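Local atomic coordinates of ATP-dependent Clp protease adapter protein ClpS 2 (Agrobacterium fabrum, PDB entry 4YJX), a protein that probably modulates the substrate specificity of ATP-dependent protein degradation by ClpAP, acting as an adaptor that binds the N-terminal domain of the chaperone ClpA. Residues 24-29 with 70-75; 32-37 with 91-96; 38-43 with 53-58. One frame throughout, in Å; residues are numbered along the deposited sequence.

Contact 1: residues 24-29 with 70-75. With NFA (phenylalanine amide), chain F.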
# COMPACT_ATOMS: atom_id res chain seq x y z
N TYR A 24 13.56 -3.07 0.19
CA TYR A 24 12.55 -2.86 -0.84
C TYR A 24 11.44 -1.95 -0.37
O TYR A 24 10.86 -2.16 0.69
CB TYR A 24 11.97 -4.21 -1.28
CG TYR A 24 12.81 -4.91 -2.31
CD1 TYR A 24 14.02 -5.48 -1.96
CD2 TYR A 24 12.41 -4.99 -3.63
CE1 TYR A 24 14.81 -6.11 -2.89
CE2 TYR A 24 13.19 -5.63 -4.57
CZ TYR A 24 14.39 -6.19 -4.20
OH TYR A 24 15.18 -6.83 -5.12
N LYS A 25 11.16 -0.93 -1.17
CA LYS A 25 10.02 -0.05 -0.92
C LYS A 25 8.72 -0.77 -1.25
O LYS A 25 8.61 -1.39 -2.29
CB LYS A 25 10.12 1.23 -1.77
CG LYS A 25 11.40 2.02 -1.56
CD LYS A 25 11.40 3.30 -2.37
CE LYS A 25 11.45 3.02 -3.85
NZ LYS A 25 11.41 4.26 -4.66
N VAL A 26 7.76 -0.70 -0.34
CA VAL A 26 6.37 -1.05 -0.66
C VAL A 26 5.65 0.21 -1.12
O VAL A 26 5.49 1.16 -0.34
CB VAL A 26 5.63 -1.68 0.53
CG1 VAL A 26 4.17 -1.92 0.20
CG2 VAL A 26 6.30 -2.98 0.96
N MET A 27 5.21 0.23 -2.38
CA MET A 27 4.52 1.37 -2.96
C MET A 27 3.01 1.16 -3.04
O MET A 27 2.55 0.10 -3.45
CB MET A 27 5.04 1.65 -4.37
CG MET A 27 6.55 1.78 -4.48
SD MET A 27 7.21 3.15 -3.55
CE MET A 27 6.35 4.54 -4.29
N LEU A 28 2.26 2.19 -2.64
CA LEU A 28 0.83 2.26 -2.92
C LEU A 28 0.61 3.01 -4.22
O LEU A 28 1.11 4.13 -4.38
CB LEU A 28 0.08 2.95 -1.78
CG LEU A 28 -1.36 3.39 -2.08
CD1 LEU A 28 -2.25 2.19 -2.35
CD2 LEU A 28 -1.93 4.23 -0.94
N LEU A 29 -0.11 2.40 -5.16
CA LEU A 29 -0.40 3.03 -6.44
C LEU A 29 -1.82 3.55 -6.46
O LEU A 29 -2.74 2.90 -5.94
CB LEU A 29 -0.19 2.05 -7.59
CG LEU A 29 1.15 1.31 -7.61
CD1 LEU A 29 1.26 0.53 -8.90
CD2 LEU A 29 2.30 2.29 -7.46
N VAL A 70 6.15 1.62 3.24
CA VAL A 70 7.15 1.12 4.16
C VAL A 70 8.33 0.61 3.34
O VAL A 70 8.17 0.33 2.16
CB VAL A 70 6.57 -0.01 5.07
CG1 VAL A 70 6.43 -1.31 4.29
CG2 VAL A 70 7.43 -0.22 6.28
N VAL A 71 9.51 0.52 3.96
CA VAL A 71 10.68 -0.06 3.30
C VAL A 71 11.26 -1.14 4.20
O VAL A 71 11.61 -0.88 5.35
CB VAL A 71 11.77 0.98 2.99
CG1 VAL A 71 12.84 0.38 2.11
CG2 VAL A 71 11.17 2.21 2.32
N CYS A 72 11.35 -2.35 3.68
CA CYS A 72 11.71 -3.51 4.49
C CYS A 72 12.39 -4.58 3.64
O CYS A 72 12.60 -4.40 2.45
CB CYS A 72 10.47 -4.09 5.17
SG CYS A 72 9.11 -4.42 4.04
N GLU A 73 12.73 -5.69 4.28
CA GLU A 73 13.38 -6.79 3.59
C GLU A 73 12.45 -7.33 2.51
O GLU A 73 11.23 -7.35 2.69
CB GLU A 73 13.78 -7.90 4.58
CG GLU A 73 14.66 -8.99 3.96
CD GLU A 73 13.88 -10.14 3.34
OE1 GLU A 73 12.73 -10.39 3.76
OE2 GLU A 73 14.43 -10.81 2.44
N ARG A 74 13.05 -7.75 1.40
CA ARG A 74 12.32 -8.12 0.20
C ARG A 74 11.13 -9.04 0.44
O ARG A 74 9.99 -8.69 0.14
CB ARG A 74 13.27 -8.78 -0.80
CG ARG A 74 12.65 -8.99 -2.19
CD ARG A 74 13.64 -9.62 -3.16
NE ARG A 74 14.21 -10.85 -2.61
CZ ARG A 74 15.51 -11.09 -2.48
NH1 ARG A 74 16.42 -10.19 -2.86
NH2 ARG A 74 15.91 -12.24 -1.96
N ASP A 75 11.39 -10.22 0.98
CA ASP A 75 10.35 -11.23 1.17
C ASP A 75 9.20 -10.68 2.00
O ASP A 75 8.03 -10.98 1.75
CB ASP A 75 10.94 -12.48 1.83
CG ASP A 75 10.01 -13.68 1.75
OD1 ASP A 75 9.04 -13.65 0.96
OD2 ASP A 75 10.26 -14.67 2.47
N NFA F . -8.32 8.02 -5.99
CA NFA F . -9.13 7.01 -5.40
C NFA F . -10.58 7.45 -5.38
O NFA F . -10.89 8.57 -5.74
CB NFA F . -8.64 6.76 -3.99
CG NFA F . -7.33 5.99 -3.96
CD1 NFA F . -7.20 4.85 -4.65
CD2 NFA F . -6.17 6.49 -3.14
CE1 NFA F . -5.89 4.08 -4.63
CE2 NFA F . -5.00 5.81 -3.12
CZ NFA F . -4.85 4.53 -3.91
NXT NFA F . -11.58 6.55 -4.94

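Contact 2: residues 32-37 with 91-96. With NFA (phenylalanine amide), chain F.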
# COMPACT_ATOMS: atom_id res chain seq x y z
N ASP A 32 -8.58 4.86 -9.95
CA ASP A 32 -9.78 5.68 -9.91
C ASP A 32 -11.00 4.98 -9.30
O ASP A 32 -12.06 5.60 -9.21
CB ASP A 32 -10.14 6.15 -11.32
CG ASP A 32 -9.22 7.25 -11.82
OD1 ASP A 32 -8.54 7.88 -10.99
OD2 ASP A 32 -9.19 7.48 -13.05
N TYR A 33 -10.87 3.73 -8.88
CA TYR A 33 -12.05 2.95 -8.49
C TYR A 33 -12.09 2.57 -7.01
O TYR A 33 -13.16 2.55 -6.40
CB TYR A 33 -12.12 1.69 -9.36
CG TYR A 33 -12.14 2.00 -10.83
CD1 TYR A 33 -13.33 2.13 -11.53
CD2 TYR A 33 -10.95 2.18 -11.53
CE1 TYR A 33 -13.34 2.43 -12.88
CE2 TYR A 33 -10.95 2.47 -12.88
CZ TYR A 33 -12.15 2.59 -13.55
OH TYR A 33 -12.14 2.88 -14.89
N THR A 34 -10.94 2.29 -6.42
CA THR A 34 -10.89 1.89 -5.01
C THR A 34 -11.32 3.06 -4.13
O THR A 34 -10.78 4.15 -4.25
CB THR A 34 -9.48 1.43 -4.60
OG1 THR A 34 -8.99 0.45 -5.52
CG2 THR A 34 -9.51 0.83 -3.20
N PRO A 35 -12.30 2.84 -3.23
CA PRO A 35 -12.70 3.91 -2.31
C PRO A 35 -11.54 4.41 -1.44
O PRO A 35 -10.73 3.62 -0.99
CB PRO A 35 -13.77 3.24 -1.45
CG PRO A 35 -14.32 2.16 -2.30
CD PRO A 35 -13.17 1.66 -3.11
N ARG A 36 -11.50 5.72 -1.21
CA ARG A 36 -10.45 6.33 -0.40
C ARG A 36 -10.37 5.70 0.98
O ARG A 36 -9.28 5.36 1.44
CB ARG A 36 -10.69 7.85 -0.27
CG ARG A 36 -10.68 8.58 -1.61
CD ARG A 36 -10.83 10.09 -1.45
NE ARG A 36 -12.04 10.46 -0.72
CZ ARG A 36 -13.27 10.42 -1.22
NH1 ARG A 36 -13.48 10.02 -2.47
NH2 ARG A 36 -14.30 10.78 -0.46
N GLU A 37 -11.51 5.53 1.64
CA GLU A 37 -11.51 5.01 3.00
C GLU A 37 -11.13 3.53 3.04
O GLU A 37 -10.52 3.07 4.00
CB GLU A 37 -12.88 5.21 3.65
CG GLU A 37 -12.91 4.83 5.13
CD GLU A 37 -11.95 5.66 5.97
OE1 GLU A 37 -11.60 6.78 5.55
OE2 GLU A 37 -11.53 5.18 7.05
N ALA A 91 -12.24 -7.73 -3.25
CA ALA A 91 -13.36 -6.82 -3.05
C ALA A 91 -13.85 -6.24 -4.37
O ALA A 91 -14.82 -5.48 -4.41
CB ALA A 91 -12.97 -5.70 -2.11
N GLY A 92 -13.17 -6.60 -5.46
CA GLY A 92 -13.52 -6.11 -6.78
C GLY A 92 -12.87 -4.78 -7.12
O GLY A 92 -13.36 -4.05 -7.98
N PHE A 93 -11.76 -4.47 -6.45
CA PHE A 93 -11.04 -3.22 -6.68
C PHE A 93 -9.71 -3.47 -7.39
O PHE A 93 -9.08 -4.51 -7.20
CB PHE A 93 -10.79 -2.49 -5.36
CG PHE A 93 -12.04 -2.13 -4.62
CD1 PHE A 93 -13.14 -1.64 -5.29
CD2 PHE A 93 -12.11 -2.28 -3.24
CE1 PHE A 93 -14.30 -1.31 -4.61
CE2 PHE A 93 -13.26 -1.96 -2.55
CZ PHE A 93 -14.36 -1.47 -3.23
N PRO A 94 -9.27 -2.49 -8.20
CA PRO A 94 -7.95 -2.61 -8.85
C PRO A 94 -6.80 -2.16 -7.94
O PRO A 94 -5.70 -1.96 -8.43
CB PRO A 94 -8.09 -1.68 -10.06
CG PRO A 94 -9.05 -0.63 -9.62
CD PRO A 94 -9.99 -1.28 -8.63
N LEU A 95 -7.06 -2.02 -6.64
CA LEU A 95 -6.04 -1.57 -5.69
C LEU A 95 -4.75 -2.36 -5.83
O LEU A 95 -4.74 -3.59 -5.77
CB LEU A 95 -6.56 -1.68 -4.25
CG LEU A 95 -5.58 -1.21 -3.17
CD1 LEU A 95 -5.21 0.27 -3.33
CD2 LEU A 95 -6.15 -1.45 -1.80
N MET A 96 -3.65 -1.63 -5.99
CA MET A 96 -2.36 -2.26 -6.24
C MET A 96 -1.28 -1.77 -5.28
O MET A 96 -1.02 -0.57 -5.19
CB MET A 96 -1.92 -2.01 -7.68
CG MET A 96 -0.68 -2.78 -8.07
SD MET A 96 -0.87 -4.57 -7.91
CE MET A 96 -2.38 -4.82 -8.83
N NFA F . -8.32 8.02 -5.99
CA NFA F . -9.13 7.01 -5.40
C NFA F . -10.58 7.45 -5.38
O NFA F . -10.89 8.57 -5.74
CB NFA F . -8.64 6.76 -3.99
CG NFA F . -7.33 5.99 -3.96
CD1 NFA F . -7.20 4.85 -4.65
CD2 NFA F . -6.17 6.49 -3.14
CE1 NFA F . -5.89 4.08 -4.63
CE2 NFA F . -5.00 5.81 -3.12
CZ NFA F . -4.85 4.53 -3.91
NXT NFA F . -11.58 6.55 -4.94

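Contact 3: residues 38-43 with 53-58. With NFA (phenylalanine amide), chain F.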
# COMPACT_ATOMS: atom_id res chain seq x y z
N PHE A 38 -11.47 2.78 1.99
CA PHE A 38 -11.06 1.39 1.93
C PHE A 38 -9.54 1.27 1.91
O PHE A 38 -8.96 0.44 2.62
CB PHE A 38 -11.65 0.69 0.71
CG PHE A 38 -11.26 -0.75 0.61
CD1 PHE A 38 -11.93 -1.72 1.34
CD2 PHE A 38 -10.21 -1.13 -0.21
CE1 PHE A 38 -11.56 -3.05 1.24
CE2 PHE A 38 -9.83 -2.46 -0.31
CZ PHE A 38 -10.51 -3.42 0.42
N VAL A 39 -8.90 2.08 1.08
CA VAL A 39 -7.44 2.11 1.01
C VAL A 39 -6.90 2.35 2.41
O VAL A 39 -5.95 1.69 2.85
CB VAL A 39 -6.94 3.19 0.02
CG1 VAL A 39 -5.42 3.32 0.07
CG2 VAL A 39 -7.40 2.89 -1.40
N THR A 40 -7.53 3.28 3.11
CA THR A 40 -7.09 3.69 4.44
C THR A 40 -7.12 2.53 5.44
O THR A 40 -6.15 2.31 6.16
CB THR A 40 -7.95 4.85 4.97
OG1 THR A 40 -7.82 5.97 4.09
CG2 THR A 40 -7.53 5.27 6.38
N VAL A 41 -8.22 1.78 5.48
CA VAL A 41 -8.34 0.70 6.45
C VAL A 41 -7.46 -0.48 6.05
O VAL A 41 -7.04 -1.25 6.92
CB VAL A 41 -9.81 0.24 6.63
CG1 VAL A 41 -10.65 1.37 7.22
CG2 VAL A 41 -10.40 -0.26 5.33
N VAL A 42 -7.17 -0.62 4.76
CA VAL A 42 -6.17 -1.60 4.31
C VAL A 42 -4.82 -1.22 4.91
O VAL A 42 -4.09 -2.08 5.40
CB VAL A 42 -6.04 -1.67 2.76
CG1 VAL A 42 -4.75 -2.39 2.34
CG2 VAL A 42 -7.25 -2.38 2.16
N LEU A 43 -4.50 0.07 4.86
CA LEU A 43 -3.23 0.55 5.37
C LEU A 43 -3.16 0.36 6.89
O LEU A 43 -2.12 0.02 7.44
CB LEU A 43 -3.02 2.02 4.99
CG LEU A 43 -2.69 2.30 3.51
CD1 LEU A 43 -2.78 3.78 3.21
CD2 LEU A 43 -1.30 1.77 3.13
N THR A 53 -2.54 8.71 9.84
CA THR A 53 -1.41 8.35 8.99
C THR A 53 -1.88 7.65 7.72
O THR A 53 -1.39 7.94 6.62
CB THR A 53 -0.43 7.42 9.75
OG1 THR A 53 0.12 8.12 10.87
CG2 THR A 53 0.69 6.98 8.85
N GLY A 54 -2.83 6.73 7.87
CA GLY A 54 -3.40 6.02 6.75
C GLY A 54 -4.01 6.94 5.71
O GLY A 54 -3.79 6.77 4.51
N ARG A 55 -4.79 7.92 6.17
CA ARG A 55 -5.41 8.90 5.27
C ARG A 55 -4.34 9.64 4.48
O ARG A 55 -4.49 9.86 3.28
CB ARG A 55 -6.28 9.91 6.05
CG ARG A 55 -7.52 9.34 6.73
CD ARG A 55 -8.48 8.69 5.75
NE ARG A 55 -9.01 9.62 4.76
CZ ARG A 55 -10.08 10.39 4.94
NH1 ARG A 55 -10.74 10.36 6.08
NH2 ARG A 55 -10.48 11.20 3.96
N ARG A 56 -3.27 10.03 5.17
CA ARG A 56 -2.25 10.87 4.55
C ARG A 56 -1.48 10.11 3.47
O ARG A 56 -1.19 10.65 2.41
CB ARG A 56 -1.29 11.41 5.61
CG ARG A 56 -1.95 12.37 6.59
CD ARG A 56 -0.98 12.79 7.67
NE ARG A 56 0.15 13.51 7.11
CZ ARG A 56 1.25 13.83 7.78
NH1 ARG A 56 1.38 13.49 9.06
NH2 ARG A 56 2.22 14.49 7.18
N VAL A 57 -1.16 8.84 3.74
CA VAL A 57 -0.48 8.02 2.75
C VAL A 57 -1.41 7.77 1.57
O VAL A 57 -1.01 7.90 0.41
CB VAL A 57 -0.01 6.68 3.34
CG1 VAL A 57 0.57 5.77 2.26
CG2 VAL A 57 1.02 6.92 4.40
N MET A 58 -2.66 7.42 1.87
CA MET A 58 -3.68 7.24 0.85
C MET A 58 -3.80 8.49 -0.01
O MET A 58 -3.86 8.40 -1.24
CB MET A 58 -5.03 6.92 1.50
CG MET A 58 -6.19 6.79 0.53
SD MET A 58 -6.99 8.35 0.08
CE MET A 58 -7.58 8.92 1.66
N NFA F . -8.32 8.02 -5.99
CA NFA F . -9.13 7.01 -5.40
C NFA F . -10.58 7.45 -5.38
O NFA F . -10.89 8.57 -5.74
CB NFA F . -8.64 6.76 -3.99
CG NFA F . -7.33 5.99 -3.96
CD1 NFA F . -7.20 4.85 -4.65
CD2 NFA F . -6.17 6.49 -3.14
CE1 NFA F . -5.89 4.08 -4.63
CE2 NFA F . -5.00 5.81 -3.12
CZ NFA F . -4.85 4.53 -3.91
NXT NFA F . -11.58 6.55 -4.94

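Contact 1: residues 24-29 with 70-75
Tyr-24 and Cys-72 form an antiparallel hydrogen-bonded pair, with Tyr-24 N to Cys-72 O at 2.8 Å and Cys-72 N to Tyr-24 O at 3.0 Å, and the strand axes 24-29 and 70-73 run at 140° to one another. Lys-25 and Val-71 follow as a non-hydrogen-bonded pair, and Val-26 N reaches Val-70 O in a straighter bond of 2.7 Å. Strand 23-29 is the middle of the three-stranded antiparallel sheet and strand 66-73 one of its outer strands. Val-26 CG2 lies 3.7 Å from Val-70 CG1, and the two valines stand side by side on the sheet face that also carries Tyr-24 and Cys-72; helices 36-47 and 74-89 pack there, bringing in Phe-47 and Ala-77. On the other face Lys-25 CG runs beside Val-71 CG2 at 3.9 Å, while Lys-25 NZ forms a salt bridge with Glu-100 of the third strand. At the start of helix 74-89, the methylenes of Arg-74 lie along the Tyr-24 ring: CG sits 3.7 Å from the ring centroid, a CH-pi contact only 13° off the normal. The guanidinium is turned 81° from the ring plane, so this is not a parallel cation-pi stack. Backbone bonds therefore fix the strand register, while the Tyr-24 to Arg-74 contact is carried by aliphatic carbon.

Contact 2: residues 32-37 with 91-96
The pocket that holds phenylalanine amide has one wall built from the turn before helix 36-47, and in this contact Thr-34 and Pro-35 of that turn rest on Phe-93, in the loop that leaves helix 74-89. Pro-35 CD lies 3.5 Å from the Phe-93 ring centroid and 20° off its normal, a CH-pi contact displaced toward the rim, with CZ the nearest ring atom. The opposite face of the ring has Ala-91 O over its centre, and Phe-38 meets the ring edge-to-face, so Phe-93 is held from several directions. Its chi1 of -60°, with CG anti to the carbonyl carbon, turns the ring toward the proline. Thr-34 packs against the same loop through its side chain: OG1 is 3.5 Å from Phe-93 CB and also 3.5 Å from Leu-95 CB, whereas CG2 approaches Leu-95 CB at 4.0 Å. No hydrogen bond crosses between the segments, and the contact is one of van der Waals packing. In the ClpS pocket the backbone of Thr-34 meets the ligand directly: its carbonyl O accepts a nearly straight bond from NXT of phenylalanine amide (2.6 Å, 174° at the hydrogen). Asn-30 and His-62 bind the same ligand, an arrangement consistent with recognition of an N-terminal phenylalanine by this family. Leu-95 CD1 and Arg-36 CG add apolar contacts to the ligand. Farther out, Tyr-33 CB packs on Pro-94 CD at 3.7 Å, the two side chains crossing at about a right angle.

Contact 3: residues 38-43 with 53-58
Gly-54 and Thr-40 are the nearest CA pair of segments 53-58 and 38-43, 4.9 Å apart; the axes of the two segments come within 8.3 Å and cross at 122°. With no side chain at Gly-54, Thr-40 CG2 and Leu-43 CD1 lie directly against its backbone, the latter 3.4 Å from Gly-54 O. Next, Arg-55 starts out away from segment 38-43, but bends at its second and third torsions bring CD back to Thr-40, 3.3 Å from its OG1. That hydroxyl is hydrogen-bonded to Arg-36 O one turn earlier in its own helix, and the guanidinium of Arg-55 has a long, weak ion pair with Glu-37. In the ClpS fold helix 36-47 packs on the sheet together with helix 74-89, and helix 51-64 meets it at an angle; where helices 36-47 and 51-64 meet, Val-39 and Met-58 line the ligand pocket. Val-57 looks toward helix 36-47 and offers CB and CG1 to Leu-43 CD1, both at 4.0 Å, while Leu-43 also touches Phe-97 and Val-69 of the sheet. Last in the segment, Met-58 has CG anti to the backbone N (chi1 177°); its chain crosses Val-39 at about a right angle and places CG 3.6 Å from Val-39 CG1. SD then lies against CD2 of phenylalanine amide, and CE turns back toward Thr-40 OG1. Val-39 CG2 touches the same ligand ring at CE1 and CD1, 3.8 Å from each.

Overall arrangement
From the N terminus, strand 23-29 comes first, and contact 1 closes a long loop by pairing it with strand 66-73. Strand 23-29 leads on to the turn 32-37, which contact 2 ties to the loop 91-96 after helix 74-89; as the segments alternate along the chain, contacts 1 and 2 cross. Contact 3 joins helices 36-47 and 51-64 in a short loop lying within the spans of both others. Leu-28 links all three: its methyls pack on Leu-95, Val-39, Met-58 and Leu-43, and Leu-29 N to Met-96 O is a probable hydrogen bond. Sheet, helices and loop thereby converge on phenylalanine amide, which every contact touches.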